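Local coordinates for protein ribose-phosphate pyrophosphokinase (PDB 5MP7) that probably transfers the pyrophosphoryl group of ATP to ribose 5-phosphate, yielding phosphoribosyl pyrophosphate, as a magnesium-dependent homohexamer, at residues A103-D106 against R112-I115; I115-V120 against Q143-G148; D136-Q141 against T229-D234. All blocks are in the same frame, centred on the assembly; numbering follows the deposited sequence.

Contact 1: A103-D106 against R112-I115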
# COMPACT_ATOMS: atom_id res chain seq x y z
N ALA A 103 -10.86 -48.31 34.14
CA ALA A 103 -11.36 -49.34 35.08
C ALA A 103 -12.35 -48.79 36.09
O ALA A 103 -13.25 -49.51 36.48
CB ALA A 103 -10.23 -50.04 35.79
N ARG A 104 -12.20 -47.52 36.48
CA ARG A 104 -13.14 -46.91 37.40
C ARG A 104 -14.55 -46.70 36.82
O ARG A 104 -15.53 -46.72 37.56
CB ARG A 104 -12.59 -45.62 37.96
CG ARG A 104 -11.53 -45.89 39.03
CD ARG A 104 -10.82 -44.62 39.45
NE ARG A 104 -10.13 -44.00 38.31
CZ ARG A 104 -9.51 -42.82 38.34
NH1 ARG A 104 -9.47 -42.08 39.45
NH2 ARG A 104 -8.89 -42.39 37.25
N GLN A 105 -14.66 -46.53 35.50
CA GLN A 105 -15.96 -46.45 34.83
C GLN A 105 -16.45 -47.84 34.39
O GLN A 105 -16.51 -48.15 33.21
CB GLN A 105 -15.86 -45.48 33.66
CG GLN A 105 -17.20 -45.09 33.04
CD GLN A 105 -18.07 -44.26 33.97
OE1 GLN A 105 -17.61 -43.32 34.61
NE2 GLN A 105 -19.34 -44.61 34.05
N ASP A 106 -16.79 -48.70 35.37
CA ASP A 106 -17.21 -50.12 35.12
C ASP A 106 -18.70 -50.38 35.36
O ASP A 106 -19.15 -51.51 35.42
CB ASP A 106 -16.38 -51.09 35.98
CG ASP A 106 -16.36 -50.71 37.48
OD1 ASP A 106 -17.08 -49.77 37.94
OD2 ASP A 106 -15.58 -51.37 38.23
N ARG A 112 -27.13 -42.55 32.34
CA ARG A 112 -26.91 -41.89 31.05
C ARG A 112 -25.39 -41.71 30.83
O ARG A 112 -24.87 -40.70 30.32
CB ARG A 112 -27.71 -40.61 30.88
CG ARG A 112 -29.18 -40.74 31.20
CD ARG A 112 -29.85 -39.63 30.37
NE ARG A 112 -30.29 -38.48 31.16
CZ ARG A 112 -31.20 -38.50 32.13
NH1 ARG A 112 -31.80 -39.63 32.50
NH2 ARG A 112 -31.50 -37.35 32.73
N GLU A 113 -24.68 -42.75 31.27
CA GLU A 113 -23.26 -42.78 31.25
C GLU A 113 -22.84 -43.96 30.39
O GLU A 113 -23.63 -44.88 30.14
CB GLU A 113 -22.72 -42.96 32.67
CG GLU A 113 -22.95 -41.73 33.51
CD GLU A 113 -22.11 -41.68 34.77
OE1 GLU A 113 -20.89 -41.53 34.60
OE2 GLU A 113 -22.63 -41.70 35.90
N PRO A 114 -21.59 -43.96 29.95
CA PRO A 114 -21.00 -45.12 29.32
C PRO A 114 -20.45 -46.12 30.34
O PRO A 114 -20.23 -45.78 31.50
CB PRO A 114 -19.84 -44.52 28.57
CG PRO A 114 -19.39 -43.40 29.49
CD PRO A 114 -20.64 -42.85 30.10
N ILE A 115 -20.22 -47.34 29.90
CA ILE A 115 -19.42 -48.28 30.66
C ILE A 115 -18.10 -48.36 29.94
O ILE A 115 -17.87 -49.23 29.10
CB ILE A 115 -20.10 -49.65 30.83
CG1 ILE A 115 -21.48 -49.44 31.44
CG2 ILE A 115 -19.28 -50.50 31.76
CD1 ILE A 115 -22.29 -50.69 31.69
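Gln105 NE2 donates a hydrogen bond to Pro114 O at 2.9 Å, the one hydrogen bond between 103-106 and 112-115. The amide nitrogen lies nearly on the extension of the carbonyl bond, but the carbonyl oxygen sits 28° out of the amide plane, so the alignment is better on the acceptor than on the donor. Gln105 CG, set anti to the backbone N (chi1 -169°), lies 3.5 Å from Pro114 O, and the bend at chi2 then turns the amide so that NE2 reaches the same oxygen. The oxygen is thus met by the amide head and by the aliphatic part of the same side chain. Glu113 crosses Gln105 at about a right angle, its carboxylate plane turned well away from that of the amide, and its OE1 lies 3.5 Å from Gln105 NE2. A second, van der Waals point of contact follows one residue further on, where the Ile115 CG2 methyl rests against the backbone of Asp106, 3.6 Å from Asp106 C. The Asp106 carboxylate itself is turned to Thr139, whose OG1 is hydrogen-bonded to its OD2. Across the interface, Asp83 of the second subunit receives the N-H of Ile115, and Arg104 forms a salt bridge with Glu47 of that subunit. The example illustrates how an irregular loop can be pinched closed by a side-chain-to-backbone bond. Arg104 and Gln105 are predicted ATP ligands, as are Asn45 and Glu47, which here come from the second subunit; the arrangement is consistent with the intersubunit nucleotide site of class I phosphoribosyl pyrophosphate synthetases.

Contact 2: I115-V120 against Q143-G148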
# COMPACT_ATOMS: atom_id res chain seq x y z
N ILE A 115 -20.22 -47.34 29.90
CA ILE A 115 -19.42 -48.28 30.66
C ILE A 115 -18.10 -48.36 29.94
O ILE A 115 -17.87 -49.23 29.10
CB ILE A 115 -20.10 -49.65 30.83
CG1 ILE A 115 -21.48 -49.44 31.44
CG2 ILE A 115 -19.28 -50.50 31.76
CD1 ILE A 115 -22.29 -50.69 31.69
N SER A 116 -17.25 -47.40 30.22
CA SER A 116 -16.00 -47.24 29.47
C SER A 116 -15.04 -48.41 29.59
O SER A 116 -14.29 -48.66 28.67
CB SER A 116 -15.31 -46.00 29.93
OG SER A 116 -16.03 -44.92 29.45
N ALA A 117 -15.04 -49.10 30.73
CA ALA A 117 -14.18 -50.26 30.91
C ALA A 117 -14.57 -51.38 29.95
O ALA A 117 -13.72 -52.13 29.48
CB ALA A 117 -14.25 -50.76 32.34
N ARG A 118 -15.87 -51.51 29.67
CA ARG A 118 -16.35 -52.50 28.72
C ARG A 118 -15.98 -52.06 27.29
O ARG A 118 -15.62 -52.89 26.46
CB ARG A 118 -17.87 -52.74 28.89
CG ARG A 118 -18.55 -53.54 27.75
CD ARG A 118 -17.93 -54.90 27.59
NE ARG A 118 -18.24 -55.64 26.38
CZ ARG A 118 -19.21 -56.54 26.22
NH1 ARG A 118 -19.29 -57.19 25.07
NH2 ARG A 118 -20.13 -56.79 27.15
N LEU A 119 -16.06 -50.77 27.01
CA LEU A 119 -15.68 -50.27 25.68
C LEU A 119 -14.21 -50.54 25.38
O LEU A 119 -13.89 -50.96 24.30
CB LEU A 119 -15.96 -48.77 25.54
CG LEU A 119 -15.54 -48.10 24.23
CD1 LEU A 119 -16.38 -48.58 23.07
CD2 LEU A 119 -15.63 -46.59 24.40
N VAL A 120 -13.33 -50.37 26.37
CA VAL A 120 -11.91 -50.68 26.20
C VAL A 120 -11.69 -52.14 25.81
O VAL A 120 -10.89 -52.44 24.92
CB VAL A 120 -11.12 -50.35 27.46
CG1 VAL A 120 -9.71 -50.93 27.44
CG2 VAL A 120 -11.03 -48.85 27.64
N GLN A 143 -12.88 -58.80 34.40
CA GLN A 143 -12.47 -60.03 33.77
C GLN A 143 -13.56 -60.60 32.81
O GLN A 143 -13.25 -61.10 31.74
CB GLN A 143 -12.13 -61.01 34.88
CG GLN A 143 -11.29 -62.20 34.52
CD GLN A 143 -10.98 -63.05 35.75
OE1 GLN A 143 -11.82 -63.23 36.66
NE2 GLN A 143 -9.77 -63.59 35.79
N GLY A 144 -14.82 -60.44 33.15
CA GLY A 144 -15.91 -60.82 32.25
C GLY A 144 -16.26 -59.87 31.10
O GLY A 144 -17.12 -60.20 30.28
N PHE A 145 -15.59 -58.73 31.00
CA PHE A 145 -15.84 -57.78 29.93
C PHE A 145 -15.25 -58.15 28.61
O PHE A 145 -15.60 -57.56 27.61
CB PHE A 145 -15.32 -56.40 30.30
CG PHE A 145 -16.13 -55.68 31.34
CD1 PHE A 145 -17.25 -56.25 31.94
CD2 PHE A 145 -15.75 -54.43 31.74
CE1 PHE A 145 -17.96 -55.57 32.91
CE2 PHE A 145 -16.45 -53.74 32.70
CZ PHE A 145 -17.57 -54.31 33.29
N PHE A 146 -14.34 -59.09 28.60
CA PHE A 146 -13.61 -59.48 27.39
C PHE A 146 -14.01 -60.90 26.98
O PHE A 146 -14.07 -61.79 27.83
CB PHE A 146 -12.11 -59.39 27.66
CG PHE A 146 -11.26 -59.66 26.47
CD1 PHE A 146 -11.14 -58.71 25.47
CD2 PHE A 146 -10.58 -60.87 26.35
CE1 PHE A 146 -10.34 -58.95 24.37
CE2 PHE A 146 -9.79 -61.12 25.25
CZ PHE A 146 -9.66 -60.15 24.26
N ASP A 147 -14.32 -61.10 25.70
CA ASP A 147 -14.75 -62.39 25.20
C ASP A 147 -13.52 -63.29 24.91
O ASP A 147 -13.15 -63.51 23.77
CB ASP A 147 -15.61 -62.22 23.95
CG ASP A 147 -16.03 -63.59 23.32
OD1 ASP A 147 -16.43 -64.53 24.07
OD2 ASP A 147 -15.96 -63.70 22.06
N GLY A 148 -12.90 -63.79 25.96
CA GLY A 148 -11.66 -64.51 25.79
C GLY A 148 -10.91 -64.55 27.10
O GLY A 148 -11.37 -64.00 28.09
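The first turn of helix 116-127, with Ile115 at its N-cap position, receives an aromatic side chain from the loop that joins strands 131-135 and 150-153. Phe145 supplies that ring, and Ile115, Ala117 and Arg118 meet it. Arg118 CB lies over one face, 4.2 Å from the ring centroid and 22° from the normal, a CH-pi contact displaced toward the rim. Ala117 approaches differently: its CB methyl lies in the ring plane at the edge, 3.7 Å from Phe145 CE2. The ring also presses on the backbone between these two residues, with Phe145 CD2 3.6 Å from Arg118 N. Ile115 adds a looser touch, its CG2 lying 4.4 Å from Phe145 CE2. Beyond CB, the Arg118 chain bends at chi2 (59°) and passes beside the Phe145 backbone, where CD comes within 3.5 Å of Phe145 O. That oxygen sits over a face of the guanidinium group, a position from which Arg118 NE cannot donate to it; NE instead forms a salt bridge with Asp122, one turn along the same helix. The aliphatic base of an arginine can thus cover a ring while its charged end serves another partner. Further along the helix, Ala121 touches both Phe145 and Phe146, and Lys125 meets Phe146, so the loop follows one flank of the helix. Another flank, through Ser116 and Leu119, packs on Ile80 and Asp83 of the second subunit, placing helix 116-127 between that subunit and the loop leading to strand 150-153.

Contact 3: D136-Q141 against T229-D234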
# COMPACT_ATOMS: atom_id res chain seq x y z
N ASP A 136 -4.33 -56.21 39.20
CA ASP A 136 -5.21 -55.58 40.18
C ASP A 136 -6.26 -54.61 39.61
O ASP A 136 -6.26 -53.39 39.86
CB ASP A 136 -4.43 -54.96 41.35
CG ASP A 136 -3.88 -56.02 42.33
OD1 ASP A 136 -4.60 -56.99 42.69
OD2 ASP A 136 -2.70 -55.90 42.74
N LEU A 137 -7.15 -55.20 38.83
CA LEU A 137 -8.31 -54.52 38.33
C LEU A 137 -9.11 -53.85 39.46
O LEU A 137 -9.21 -54.37 40.56
CB LEU A 137 -9.19 -55.49 37.56
CG LEU A 137 -8.51 -56.13 36.37
CD1 LEU A 137 -9.27 -57.35 35.91
CD2 LEU A 137 -8.36 -55.12 35.25
N HIS A 138 -9.69 -52.70 39.15
CA HIS A 138 -10.51 -51.98 40.10
C HIS A 138 -11.65 -52.87 40.64
O HIS A 138 -11.97 -52.80 41.83
CB HIS A 138 -11.08 -50.73 39.43
CG HIS A 138 -11.92 -49.89 40.32
ND1 HIS A 138 -11.37 -49.11 41.32
CD2 HIS A 138 -13.26 -49.72 40.39
CE1 HIS A 138 -12.34 -48.48 41.96
NE2 HIS A 138 -13.49 -48.83 41.41
N THR A 139 -12.25 -53.66 39.75
CA THR A 139 -13.17 -54.75 40.14
C THR A 139 -12.84 -56.00 39.39
O THR A 139 -12.51 -55.94 38.22
CB THR A 139 -14.65 -54.43 39.84
OG1 THR A 139 -14.75 -53.69 38.61
CG2 THR A 139 -15.31 -53.65 41.01
N ASP A 140 -13.00 -57.13 40.07
CA ASP A 140 -12.69 -58.42 39.52
C ASP A 140 -13.62 -58.77 38.35
O ASP A 140 -13.24 -59.50 37.45
CB ASP A 140 -12.78 -59.48 40.62
CG ASP A 140 -11.87 -59.17 41.87
OD1 ASP A 140 -11.49 -57.99 42.07
OD2 ASP A 140 -11.56 -60.10 42.65
N GLN A 141 -14.80 -58.20 38.32
CA GLN A 141 -15.78 -58.49 37.27
C GLN A 141 -15.37 -58.00 35.90
O GLN A 141 -15.88 -58.51 34.91
CB GLN A 141 -17.18 -57.95 37.60
CG GLN A 141 -17.88 -58.73 38.71
CD GLN A 141 -17.29 -58.44 40.07
OE1 GLN A 141 -16.92 -57.30 40.37
NE2 GLN A 141 -17.16 -59.47 40.90
N THR A 229 -5.05 -49.70 52.86
CA THR A 229 -4.87 -50.39 51.59
C THR A 229 -5.87 -49.88 50.54
O THR A 229 -7.04 -49.77 50.80
CB THR A 229 -4.90 -51.93 51.77
OG1 THR A 229 -4.58 -52.56 50.53
CG2 THR A 229 -6.24 -52.41 52.23
N ASP A 230 -5.36 -49.57 49.35
CA ASP A 230 -6.21 -49.18 48.24
C ASP A 230 -5.69 -49.78 46.93
O ASP A 230 -4.57 -50.22 46.84
CB ASP A 230 -6.32 -47.65 48.15
CG ASP A 230 -7.74 -47.17 47.72
OD1 ASP A 230 -8.59 -48.01 47.38
OD2 ASP A 230 -8.04 -45.94 47.77
N ASP A 231 -6.54 -49.85 45.92
CA ASP A 231 -6.13 -50.26 44.59
C ASP A 231 -5.19 -49.28 43.93
O ASP A 231 -4.17 -49.69 43.33
CB ASP A 231 -7.36 -50.56 43.71
CG ASP A 231 -8.27 -49.34 43.49
OD1 ASP A 231 -8.27 -48.41 44.33
OD2 ASP A 231 -9.03 -49.33 42.50
N MET A 232 -5.47 -47.99 44.06
CA MET A 232 -4.66 -46.95 43.45
C MET A 232 -4.65 -45.71 44.30
O MET A 232 -5.53 -45.50 45.11
CB MET A 232 -5.21 -46.62 42.07
CG MET A 232 -6.50 -45.83 42.08
SD MET A 232 -6.98 -45.28 40.45
CE MET A 232 -7.51 -46.84 39.69
N ILE A 233 -3.66 -44.86 44.07
CA ILE A 233 -3.65 -43.53 44.64
C ILE A 233 -3.62 -42.58 43.47
O ILE A 233 -2.66 -42.61 42.70
CB ILE A 233 -2.40 -43.30 45.48
CG1 ILE A 233 -2.31 -44.35 46.60
CG2 ILE A 233 -2.42 -41.91 46.09
CD1 ILE A 233 -0.92 -44.50 47.17
N ASP A 234 -4.64 -41.73 43.35
CA ASP A 234 -4.67 -40.75 42.28
C ASP A 234 -4.24 -39.34 42.72
O ASP A 234 -3.10 -38.96 42.48
CB ASP A 234 -6.02 -40.75 41.57
CG ASP A 234 -6.02 -39.88 40.35
OD1 ASP A 234 -4.94 -39.54 39.84
OD2 ASP A 234 -7.10 -39.54 39.89
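With chi1 at -179°, His138 holds its ring anti to the backbone N, while Asp231 (chi1 62°) tucks its carboxylate between its own N and carbonyl carbon; together these settings bring ND1 at the ring's edge up to one carboxylate oxygen. His138 ND1 donates to Asp231 OD2 at 2.6 Å, a short hydrogen bond with an N-H...O angle of 152°. The oxygen lies near the ring plane but somewhat tilted from it, and is met almost head-on, with the ring and carboxylate planes turned obliquely to one another. The other carboxylate oxygen is engaged at home: Met232 N makes a weak bond to Asp231 OD1 at 2.8 Å. Just before it, Asp231 N bonds weakly to Asp230 OD1 at 3.1 Å, so the corner at Asp231 is braced by its own acidic side chains. The bond to His138 restrains the rotation of the imidazole, as a second-shell carboxylate would if His138 binds magnesium as predicted; the use of ND1 here is compatible with metal binding through NE2. Asp230 and Asp234 are predicted to bind ribose 5-phosphate, and the segment opens the acidic phosphoribosyl-binding motif of the type I phosphoribosyltransferase fold.

From the N terminus, the chain leaves strand 92-97 and enters a long loop, which contact 1 closes on itself just before helix 116-127. Contact 2 starts at Ile115, where contact 1 ends, and joins the helix start to the loop beyond strand 131-135; Gln105 O, probably hydrogen-bonded to Ala117 N at 3.0 Å, couples the two. That later loop also carries 136-141, which contact 3 ties to 229-234. Contacts 2 and 3 therefore cross along the sequence, whereas contact 1 is complete before contact 3 begins. Contacts 1 and 2 tie loops and helix 116-127 of the parallel-sheet part together beside the second subunit; contact 3 links that part to the mixed sheet holding strand 225-230.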